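Local coordinates for hypothetical protein AQ_1575 (Aquifex aeolicus, PDB 1LFP) that is probably a transcriptional regulator of the TACO1 family that is thought to bind DNA, at residues T103-R106 / N107-T110; T109-E112 / V113-F117; E146-E149 / E150-L153. All coordinates share one frame; numbering follows the deposited sequence.

Contact 1: residues T103-R106 / N107-T110; sequences TDNR and NRTT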
ATOM      1  N   THR A 103      -5.831  -4.523 -11.864  1.00 26.39           N
ATOM      2  CA  THR A 103      -6.792  -4.107 -12.870  1.00 29.02           C
ATOM      3  C   THR A 103      -7.244  -5.241 -13.771  1.00 29.97           C
ATOM      4  O   THR A 103      -6.552  -6.256 -13.907  1.00 29.15           O
ATOM      5  CB  THR A 103      -6.190  -2.934 -13.738  1.00 31.45           C
ATOM      6  OG1 THR A 103      -7.132  -2.510 -14.729  1.00 31.78           O
ATOM      7  CG2 THR A 103      -4.896  -3.367 -14.430  1.00 31.42           C
ATOM      8  N   ASP A 104      -8.421  -5.074 -14.362  1.00 35.99           N
ATOM      9  CA  ASP A 104      -8.962  -6.088 -15.264  1.00 38.25           C
ATOM     10  C   ASP A 104      -8.807  -5.631 -16.709  1.00 39.46           C
ATOM     11  O   ASP A 104      -9.296  -6.284 -17.629  1.00 38.51           O
ATOM     12  CB  ASP A 104     -10.449  -6.333 -14.976  1.00 47.12           C
ATOM     13  CG  ASP A 104     -11.331  -5.167 -15.403  1.00 48.98           C
ATOM     14  OD1 ASP A 104     -12.551  -5.376 -15.605  1.00 50.86           O
ATOM     15  OD2 ASP A 104     -10.815  -4.035 -15.534  1.00 48.19           O
ATOM     16  N   ASN A 105      -8.138  -4.493 -16.899  1.00 34.86           N
ATOM     17  CA  ASN A 105      -7.911  -3.942 -18.224  1.00 34.80           C
ATOM     18  C   ASN A 105      -6.664  -3.060 -18.196  1.00 35.25           C
ATOM     19  O   ASN A 105      -6.750  -1.841 -18.074  1.00 34.73           O
ATOM     20  CB  ASN A 105      -9.115  -3.105 -18.658  1.00 36.52           C
ATOM     21  CG  ASN A 105      -9.122  -2.826 -20.137  1.00 37.64           C
ATOM     22  OD1 ASN A 105      -8.123  -2.388 -20.716  1.00 36.09           O
ATOM     23  ND2 ASN A 105     -10.256  -3.083 -20.766  1.00 39.65           N
ATOM     24  N   ARG A 106      -5.504  -3.694 -18.290  1.00 33.25           N
ATOM     25  CA  ARG A 106      -4.224  -2.999 -18.284  1.00 31.74           C
ATOM     26  C   ARG A 106      -4.103  -1.767 -19.180  1.00 30.00           C
ATOM     27  O   ARG A 106      -3.591  -0.732 -18.751  1.00 27.91           O
ATOM     28  CB  ARG A 106      -3.113  -3.990 -18.643  1.00 44.04           C
ATOM     29  CG  ARG A 106      -2.468  -4.656 -17.447  1.00 49.40           C
ATOM     30  CD  ARG A 106      -1.643  -5.864 -17.858  1.00 53.87           C
ATOM     31  NE  ARG A 106      -2.461  -7.069 -17.939  1.00 57.71           N
ATOM     32  CZ  ARG A 106      -3.001  -7.683 -16.888  1.00 60.37           C
ATOM     33  NH1 ARG A 106      -2.807  -7.213 -15.665  1.00 61.19           N
ATOM     34  NH2 ARG A 106      -3.760  -8.758 -17.065  1.00 62.16           N
ATOM     35  N   ASN A 107      -4.550  -1.868 -20.431  1.00 30.68           N
ATOM     36  CA  ASN A 107      -4.461  -0.735 -21.357  1.00 30.21           C
ATOM     37  C   ASN A 107      -5.208   0.477 -20.802  1.00 27.92           C
ATOM     38  O   ASN A 107      -4.741   1.619 -20.894  1.00 26.26           O
ATOM     39  CB  ASN A 107      -5.033  -1.143 -22.723  1.00 42.63           C
ATOM     40  CG  ASN A 107      -5.005  -0.018 -23.742  1.00 45.61           C
ATOM     41  OD1 ASN A 107      -3.967   0.612 -23.983  1.00 47.19           O
ATOM     42  ND2 ASN A 107      -6.156   0.233 -24.364  1.00 46.28           N
ATOM     43  N   ARG A 108      -6.366   0.207 -20.215  1.00 29.43           N
ATOM     44  CA  ARG A 108      -7.220   1.237 -19.647  1.00 27.13           C
ATOM     45  C   ARG A 108      -6.500   1.920 -18.487  1.00 24.76           C
ATOM     46  O   ARG A 108      -6.351   3.143 -18.465  1.00 23.07           O
ATOM     47  CB  ARG A 108      -8.521   0.599 -19.156  1.00 31.73           C
ATOM     48  CG  ARG A 108      -9.737   1.464 -19.388  1.00 34.31           C
ATOM     49  CD  ARG A 108     -10.468   1.786 -18.103  1.00 34.47           C
ATOM     50  NE  ARG A 108     -10.829   0.613 -17.312  1.00 34.81           N
ATOM     51  CZ  ARG A 108     -10.023   0.026 -16.432  1.00 37.36           C
ATOM     52  NH1 ARG A 108      -8.808   0.496 -16.241  1.00 41.15           N
ATOM     53  NH2 ARG A 108     -10.433  -1.011 -15.717  1.00 36.14           N
ATOM     54  N   THR A 109      -6.055   1.104 -17.548  1.00 21.03           N
ATOM     55  CA  THR A 109      -5.331   1.601 -16.383  1.00 22.84           C
ATOM     56  C   THR A 109      -4.068   2.366 -16.777  1.00 19.75           C
ATOM     57  O   THR A 109      -3.773   3.433 -16.228  1.00 20.12           O
ATOM     58  CB  THR A 109      -4.952   0.462 -15.467  1.00 23.01           C
ATOM     59  OG1 THR A 109      -6.130  -0.268 -15.123  1.00 26.61           O
ATOM     60  CG2 THR A 109      -4.343   0.986 -14.173  1.00 21.82           C
ATOM     61  N   THR A 110      -3.325   1.846 -17.742  1.00 21.41           N
ATOM     62  CA  THR A 110      -2.109   2.524 -18.164  1.00 21.45           C
ATOM     63  C   THR A 110      -2.392   3.925 -18.643  1.00 19.89           C
ATOM     64  O   THR A 110      -1.677   4.885 -18.314  1.00 21.46           O
ATOM     65  CB  THR A 110      -1.388   1.734 -19.283  1.00 21.65           C
ATOM     66  OG1 THR A 110      -1.008   0.460 -18.762  1.00 22.71           O
ATOM     67  CG2 THR A 110      -0.141   2.478 -19.754  1.00 22.64           C
TER
HETATM   68  O   HOH W   1     -10.165  -2.404 -13.107  1.00 45.06           O

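Contact 2: residues T109-E112 / V113-F117; sequences TTSE and VRHVF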
ATOM      1  N   THR A 109      -6.055   1.104 -17.548  1.00 21.03           N
ATOM      2  CA  THR A 109      -5.331   1.601 -16.383  1.00 22.84           C
ATOM      3  C   THR A 109      -4.068   2.366 -16.777  1.00 19.75           C
ATOM      4  O   THR A 109      -3.773   3.433 -16.228  1.00 20.12           O
ATOM      5  CB  THR A 109      -4.952   0.462 -15.467  1.00 23.01           C
ATOM      6  OG1 THR A 109      -6.130  -0.268 -15.123  1.00 26.61           O
ATOM      7  CG2 THR A 109      -4.343   0.986 -14.173  1.00 21.82           C
ATOM      8  N   THR A 110      -3.325   1.846 -17.742  1.00 21.41           N
ATOM      9  CA  THR A 110      -2.109   2.524 -18.164  1.00 21.45           C
ATOM     10  C   THR A 110      -2.392   3.925 -18.643  1.00 19.89           C
ATOM     11  O   THR A 110      -1.677   4.885 -18.314  1.00 21.46           O
ATOM     12  CB  THR A 110      -1.388   1.734 -19.283  1.00 21.65           C
ATOM     13  OG1 THR A 110      -1.008   0.460 -18.762  1.00 22.71           O
ATOM     14  CG2 THR A 110      -0.141   2.478 -19.754  1.00 22.64           C
ATOM     15  N   SER A 111      -3.459   4.067 -19.413  1.00 21.21           N
ATOM     16  CA  SER A 111      -3.807   5.384 -19.895  1.00 21.70           C
ATOM     17  C   SER A 111      -4.259   6.297 -18.741  1.00 22.51           C
ATOM     18  O   SER A 111      -3.901   7.463 -18.681  1.00 21.87           O
ATOM     19  CB  SER A 111      -4.874   5.261 -20.976  1.00 25.62           C
ATOM     20  OG  SER A 111      -5.328   6.531 -21.404  1.00 28.87           O
ATOM     21  N   GLU A 112      -5.018   5.767 -17.801  1.00 26.40           N
ATOM     22  CA  GLU A 112      -5.451   6.604 -16.683  1.00 28.07           C
ATOM     23  C   GLU A 112      -4.221   7.082 -15.913  1.00 26.92           C
ATOM     24  O   GLU A 112      -4.123   8.252 -15.501  1.00 28.84           O
ATOM     25  CB  GLU A 112      -6.335   5.797 -15.727  1.00 36.46           C
ATOM     26  CG  GLU A 112      -7.486   5.042 -16.382  1.00 40.98           C
ATOM     27  CD  GLU A 112      -8.180   4.080 -15.420  1.00 42.18           C
ATOM     28  OE1 GLU A 112      -8.530   4.498 -14.308  1.00 40.90           O
ATOM     29  OE2 GLU A 112      -8.390   2.903 -15.783  1.00 45.00           O
ATOM     30  N   VAL A 113      -3.269   6.181 -15.736  1.00 23.52           N
ATOM     31  CA  VAL A 113      -2.072   6.508 -14.958  1.00 20.94           C
ATOM     32  C   VAL A 113      -1.193   7.482 -15.712  1.00 20.36           C
ATOM     33  O   VAL A 113      -0.712   8.472 -15.133  1.00 18.49           O
ATOM     34  CB  VAL A 113      -1.313   5.236 -14.576  1.00 22.60           C
ATOM     35  CG1 VAL A 113       0.045   5.598 -14.013  1.00 20.55           C
ATOM     36  CG2 VAL A 113      -2.108   4.458 -13.533  1.00 19.91           C
ATOM     37  N   ARG A 114      -1.035   7.249 -17.014  1.00 21.30           N
ATOM     38  CA  ARG A 114      -0.255   8.134 -17.841  1.00 24.66           C
ATOM     39  C   ARG A 114      -0.870   9.520 -17.764  1.00 23.91           C
ATOM     40  O   ARG A 114      -0.150  10.465 -17.567  1.00 22.65           O
ATOM     41  CB  ARG A 114      -0.220   7.676 -19.302  1.00 30.39           C
ATOM     42  CG  ARG A 114       0.796   8.460 -20.159  1.00 30.32           C
ATOM     43  CD  ARG A 114       0.923   7.877 -21.574  1.00 31.69           C
ATOM     44  NE  ARG A 114       1.321   6.465 -21.566  1.00 36.16           N
ATOM     45  CZ  ARG A 114       2.567   6.023 -21.381  1.00 38.53           C
ATOM     46  NH1 ARG A 114       3.570   6.877 -21.193  1.00 36.88           N
ATOM     47  NH2 ARG A 114       2.808   4.714 -21.376  1.00 38.10           N
ATOM     48  N   HIS A 115      -2.209   9.622 -17.876  1.00 24.30           N
ATOM     49  CA  HIS A 115      -2.860  10.923 -17.827  1.00 25.42           C
ATOM     50  C   HIS A 115      -2.561  11.588 -16.514  1.00 24.59           C
ATOM     51  O   HIS A 115      -2.241  12.772 -16.491  1.00 28.00           O
ATOM     52  CB  HIS A 115      -4.394  10.832 -17.987  1.00 27.11           C
ATOM     53  CG  HIS A 115      -4.861  10.639 -19.404  1.00 28.63           C
ATOM     54  ND1 HIS A 115      -4.627   9.484 -20.116  1.00 30.81           N
ATOM     55  CD2 HIS A 115      -5.532  11.463 -20.245  1.00 28.37           C
ATOM     56  CE1 HIS A 115      -5.131   9.602 -21.334  1.00 29.47           C
ATOM     57  NE2 HIS A 115      -5.685  10.796 -21.438  1.00 32.22           N
ATOM     58  N   VAL A 116      -2.691  10.847 -15.410  1.00 22.14           N
ATOM     59  CA  VAL A 116      -2.415  11.463 -14.106  1.00 23.66           C
ATOM     60  C   VAL A 116      -0.995  12.011 -14.038  1.00 23.94           C
ATOM     61  O   VAL A 116      -0.760  13.124 -13.549  1.00 24.56           O
ATOM     62  CB  VAL A 116      -2.580  10.454 -12.947  1.00 26.85           C
ATOM     63  CG1 VAL A 116      -2.233  11.123 -11.623  1.00 29.71           C
ATOM     64  CG2 VAL A 116      -4.015   9.898 -12.942  1.00 28.13           C
ATOM     65  N   PHE A 117      -0.028  11.217 -14.473  1.00 22.34           N
ATOM     66  CA  PHE A 117       1.365  11.673 -14.433  1.00 22.40           C
ATOM     67  C   PHE A 117       1.561  12.972 -15.230  1.00 23.33           C
ATOM     68  O   PHE A 117       2.101  13.948 -14.728  1.00 25.98           O
ATOM     69  CB  PHE A 117       2.280  10.586 -14.987  1.00 23.64           C
ATOM     70  CG  PHE A 117       2.880   9.672 -13.927  1.00 21.98           C
ATOM     71  CD1 PHE A 117       4.048  10.035 -13.261  1.00 22.33           C
ATOM     72  CD2 PHE A 117       2.288   8.442 -13.625  1.00 22.84           C
ATOM     73  CE1 PHE A 117       4.647   9.198 -12.298  1.00 22.14           C
ATOM     74  CE2 PHE A 117       2.876   7.583 -12.653  1.00 21.60           C
ATOM     75  CZ  PHE A 117       4.059   7.971 -11.991  1.00 19.67           C
TER

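Contact 3: residues E146-E149 / E150-L153; sequences EVSE and EELL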
ATOM      1  N   GLU A 146      -2.993   2.986  20.059  1.00 26.07           N
ATOM      2  CA  GLU A 146      -3.096   1.799  20.880  1.00 28.58           C
ATOM      3  C   GLU A 146      -1.803   1.252  21.485  1.00 28.75           C
ATOM      4  O   GLU A 146      -1.844   0.326  22.298  1.00 28.74           O
ATOM      5  CB  GLU A 146      -3.804   0.702  20.080  1.00 49.91           C
ATOM      6  CG  GLU A 146      -5.292   0.978  19.779  1.00 52.77           C
ATOM      7  CD  GLU A 146      -6.179   1.011  21.031  1.00 55.08           C
ATOM      8  OE1 GLU A 146      -5.810   0.386  22.050  1.00 56.14           O
ATOM      9  OE2 GLU A 146      -7.260   1.645  20.996  1.00 56.33           O
ATOM     10  N   VAL A 147      -0.658   1.809  21.120  1.00 44.05           N
ATOM     11  CA  VAL A 147       0.594   1.324  21.694  1.00 45.06           C
ATOM     12  C   VAL A 147       1.429   2.473  22.233  1.00 46.03           C
ATOM     13  O   VAL A 147       0.896   3.431  22.787  1.00 46.56           O
ATOM     14  CB  VAL A 147       1.433   0.550  20.663  1.00 38.61           C
ATOM     15  CG1 VAL A 147       0.636  -0.633  20.113  1.00 38.20           C
ATOM     16  CG2 VAL A 147       1.864   1.482  19.544  1.00 39.05           C
ATOM     17  N   SER A 148       2.739   2.377  22.061  1.00 51.43           N
ATOM     18  CA  SER A 148       3.646   3.399  22.550  1.00 53.29           C
ATOM     19  C   SER A 148       4.870   3.416  21.657  1.00 54.59           C
ATOM     20  O   SER A 148       5.173   2.422  20.996  1.00 53.90           O
ATOM     21  CB  SER A 148       4.044   3.060  23.979  1.00 47.82           C
ATOM     22  OG  SER A 148       3.103   2.151  24.528  1.00 49.24           O
ATOM     23  N   GLU A 149       5.565   4.545  21.616  1.00 50.99           N
ATOM     24  CA  GLU A 149       6.759   4.621  20.791  1.00 53.09           C
ATOM     25  C   GLU A 149       7.749   3.627  21.374  1.00 52.50           C
ATOM     26  O   GLU A 149       8.291   2.785  20.661  1.00 53.01           O
ATOM     27  CB  GLU A 149       7.376   6.021  20.832  1.00 61.59           C
ATOM     28  CG  GLU A 149       7.170   6.870  19.594  1.00 65.39           C
ATOM     29  CD  GLU A 149       5.783   7.473  19.525  1.00 68.31           C
ATOM     30  OE1 GLU A 149       4.805   6.708  19.404  1.00 70.70           O
ATOM     31  OE2 GLU A 149       5.670   8.716  19.599  1.00 69.96           O
ATOM     32  N   GLU A 150       7.940   3.710  22.688  1.00 47.58           N
ATOM     33  CA  GLU A 150       8.898   2.866  23.388  1.00 45.38           C
ATOM     34  C   GLU A 150       8.651   1.362  23.324  1.00 44.67           C
ATOM     35  O   GLU A 150       9.523   0.604  22.903  1.00 42.92           O
ATOM     36  CB  GLU A 150       8.991   3.291  24.852  1.00 51.30           C
ATOM     37  CG  GLU A 150      10.142   2.629  25.601  1.00 51.42           C
ATOM     38  CD  GLU A 150      10.119   2.913  27.090  1.00 51.53           C
ATOM     39  OE1 GLU A 150      11.045   2.463  27.797  1.00 52.55           O
ATOM     40  OE2 GLU A 150       9.174   3.581  27.554  1.00 52.42           O
ATOM     41  N   GLU A 151       7.470   0.938  23.768  1.00 42.32           N
ATOM     42  CA  GLU A 151       7.112  -0.476  23.787  1.00 41.15           C
ATOM     43  C   GLU A 151       7.199  -1.093  22.408  1.00 39.40           C
ATOM     44  O   GLU A 151       7.732  -2.190  22.235  1.00 38.95           O
ATOM     45  CB  GLU A 151       5.690  -0.649  24.329  1.00 54.29           C
ATOM     46  CG  GLU A 151       5.021  -1.931  23.890  1.00 56.23           C
ATOM     47  CD  GLU A 151       3.557  -1.728  23.529  1.00 57.91           C
ATOM     48  OE1 GLU A 151       3.046  -2.497  22.684  1.00 59.15           O
ATOM     49  OE2 GLU A 151       2.917  -0.808  24.088  1.00 58.32           O
ATOM     50  N   LEU A 152       6.671  -0.380  21.428  1.00 37.59           N
ATOM     51  CA  LEU A 152       6.672  -0.866  20.077  1.00 34.19           C
ATOM     52  C   LEU A 152       8.067  -0.936  19.475  1.00 33.63           C
ATOM     53  O   LEU A 152       8.407  -1.902  18.781  1.00 30.67           O
ATOM     54  CB  LEU A 152       5.807   0.016  19.204  1.00 44.77           C
ATOM     55  CG  LEU A 152       5.769  -0.581  17.805  1.00 44.81           C
ATOM     56  CD1 LEU A 152       4.719  -1.687  17.760  1.00 43.79           C
ATOM     57  CD2 LEU A 152       5.490   0.501  16.799  1.00 45.04           C
ATOM     58  N   LEU A 153       8.866   0.101  19.728  1.00 33.28           N
ATOM     59  CA  LEU A 153      10.223   0.146  19.207  1.00 31.62           C
ATOM     60  C   LEU A 153      10.943  -1.096  19.723  1.00 30.01           C
ATOM     61  O   LEU A 153      11.645  -1.760  18.968  1.00 28.79           O
ATOM     62  CB  LEU A 153      10.925   1.438  19.669  1.00 39.38           C
ATOM     63  CG  LEU A 153      11.355   2.527  18.653  1.00 41.81           C
ATOM     64  CD1 LEU A 153      10.568   2.473  17.363  1.00 40.36           C
ATOM     65  CD2 LEU A 153      11.194   3.885  19.304  1.00 41.72           C
TER

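Contact 1: residues T103-R106 / N107-T110
Thr103 and Thr109 meet tip to tip, hydroxyl against hydroxyl, in the buried heart of this short strand-to-helix turn. Thr103 OG1 donates to Thr109 OG1 in a very short hydrogen bond of 2.5 Å. The torsion of Thr103 sets this up: with OG1 trans to the backbone N (chi1 -180°), the hydroxyl faces the first turn of the helix. Thr103 OG1 also accepts from Asn105 N at 3.1 Å, and Thr109 OG1 is hydrogen-bonded in addition to Asp230. Close by, Arg106 O is gripped twice by Thr110, by its N along the normal helical path and by OG1 at 2.8 Å, the hydroxyl lying above the carbonyl plane; Tyr87 meets the same hydroxyl from strand 83-91.

The whole is a helix start held by two local motifs. Thr103 with Asn105 N forms an ST turn at the end of strand 95-103, and Asn105 is the N-cap of helix 106-119. The cap bond runs from Arg108 N to Asn105 OD1 (3.2 Å), with the donor 39° out of the amide plane. Thr109 N reaches Asn105 O at 3.1 Å in a nearly straight bond.

Beside the tight hydroxyl pair lies a charged, partly exposed flank. The Arg108 chain, bent at chi2 and chi3, folds its guanidinium back against Asn105, whose CB sits 3.8 Å above one face, off toward the rim. A salt bridge joins Asp104 OD2 to Arg108 NH2 at 3.1 Å, with carboxylate and guanidinium planes turned 29° from each other. A water accepts from that same NH2, while NH1 forms salt bridges with Glu112 and Asp230. The loose, solvent side belongs to the exposed Arg106 and Asn107.

Contact 2: residues T109-E112 / V113-F117
With CG of His115 trans to its carbonyl carbon (chi1 -78°) and OG of Ser111 trans to its backbone N (chi1 175°), the imidazole folds back one turn along helix 106-119 and lies next to the serine. ND1 of His115 donates to Ser111 O at 2.6 Å; the oxygen sits at the ring edge, close to the ring plane, although the ND1 donor stands 47° out of the carbonyl plane. His115 N reaches the same Ser111 O at 2.9 Å from the other face, so that two donors clasp this one carbonyl. Ser111 OG lies 3.1 Å from His115 CE1.

One position back along the helix, Thr110 and Arg114 run side by side in the same direction, and the methyl CG2 of Thr110 comes within 4.0 Å of Arg114 NH2. The inward stripe is apolar: Thr109 CG2 touches Val113 CG2 at 4.2 Å. From there Val113 packs on Leu225 of helix 212-226, and Val116 on Leu221, Ala224 and Leu225 of the same helix, while Leu124 meets Thr110, Val113, Arg114 and Phe117.

The helix is thus amphipathic, with valines facing the fold and Ser111 and His115 on its outer side. ND1 of His115 probably carries a proton, as its short approach to a carbonyl suggests, and the shared carbonyl probably restrains the imidazole's rotation.

Contact 3: residues E146-E149 / E150-L153
The carboxylate of Glu151 is the flat group here, and Ser148 and Val147 both come to it from the same side of its plane. Ser148 OG donates to Glu151 OE2 at 3.0 Å, meeting that oxygen on its anti side and 32° out of the carboxylate plane. Val147 crosses the glutamate chain at about a right angle; Val147 CB stands 4.0 Å from Glu151 OE2 and equally far from OE1, a hydrocarbon group packed obliquely against the carboxylate. A bend at chi2 (-139°) turns the Glu151 chain back over the start of the helix. OE1 has a further partner one turn on, a salt bridge to Lys155.

Next to it in sequence the backbone begins its helical pattern. Leu152 N bonds to Ser148 O at 3.2 Å, with the donor well above the carbonyl plane, and Leu153 N takes up Glu149 O at 2.9 Å. Val147 CG2 rests on Leu152 CB at 4.2 Å, and these two side chains pack the helix start against Val142 and His171 of the sheet. Glu149 and Glu150 lie on the exposed side.

Replacing Glu151 by an alanine here would probably leave the Ser148 hydroxyl without its acceptor and Lys155 without this charged mate.

Ser148 holds the N-cap position of helix 149-159, which follows strand 134-143, and the glutamate three residues on gives the Ser-x-x-Glu pattern of a capping box. Only the sequence pattern is met: neither reciprocal side-chain-to-backbone bond is made, and a bond between the two side chains stands at this N-cap instead.

How the contacts relate
Contact 1 is the loop and first turn of helix 106-119, and contact 2 continues along that helix, sharing Thr109 and Thr110 with centres 9 Å apart; contact 3 lies on the opposite side of the chain's centre, about 41 Å from contact 1 between centres. Contacts 1 and 3 both start a helix after a strand, but the N-cap asparagine of the first makes its capping bond and the N-cap serine of the last does not. Contacts 1 and 2 are partly buried, whereas contact 3 is a surface contact. Hydroxyls and an arginine dominate contact 1, a histidine-clasped carbonyl and valines contact 2, and a serine–glutamate bond and a small valine–leucine contact mark contact 3.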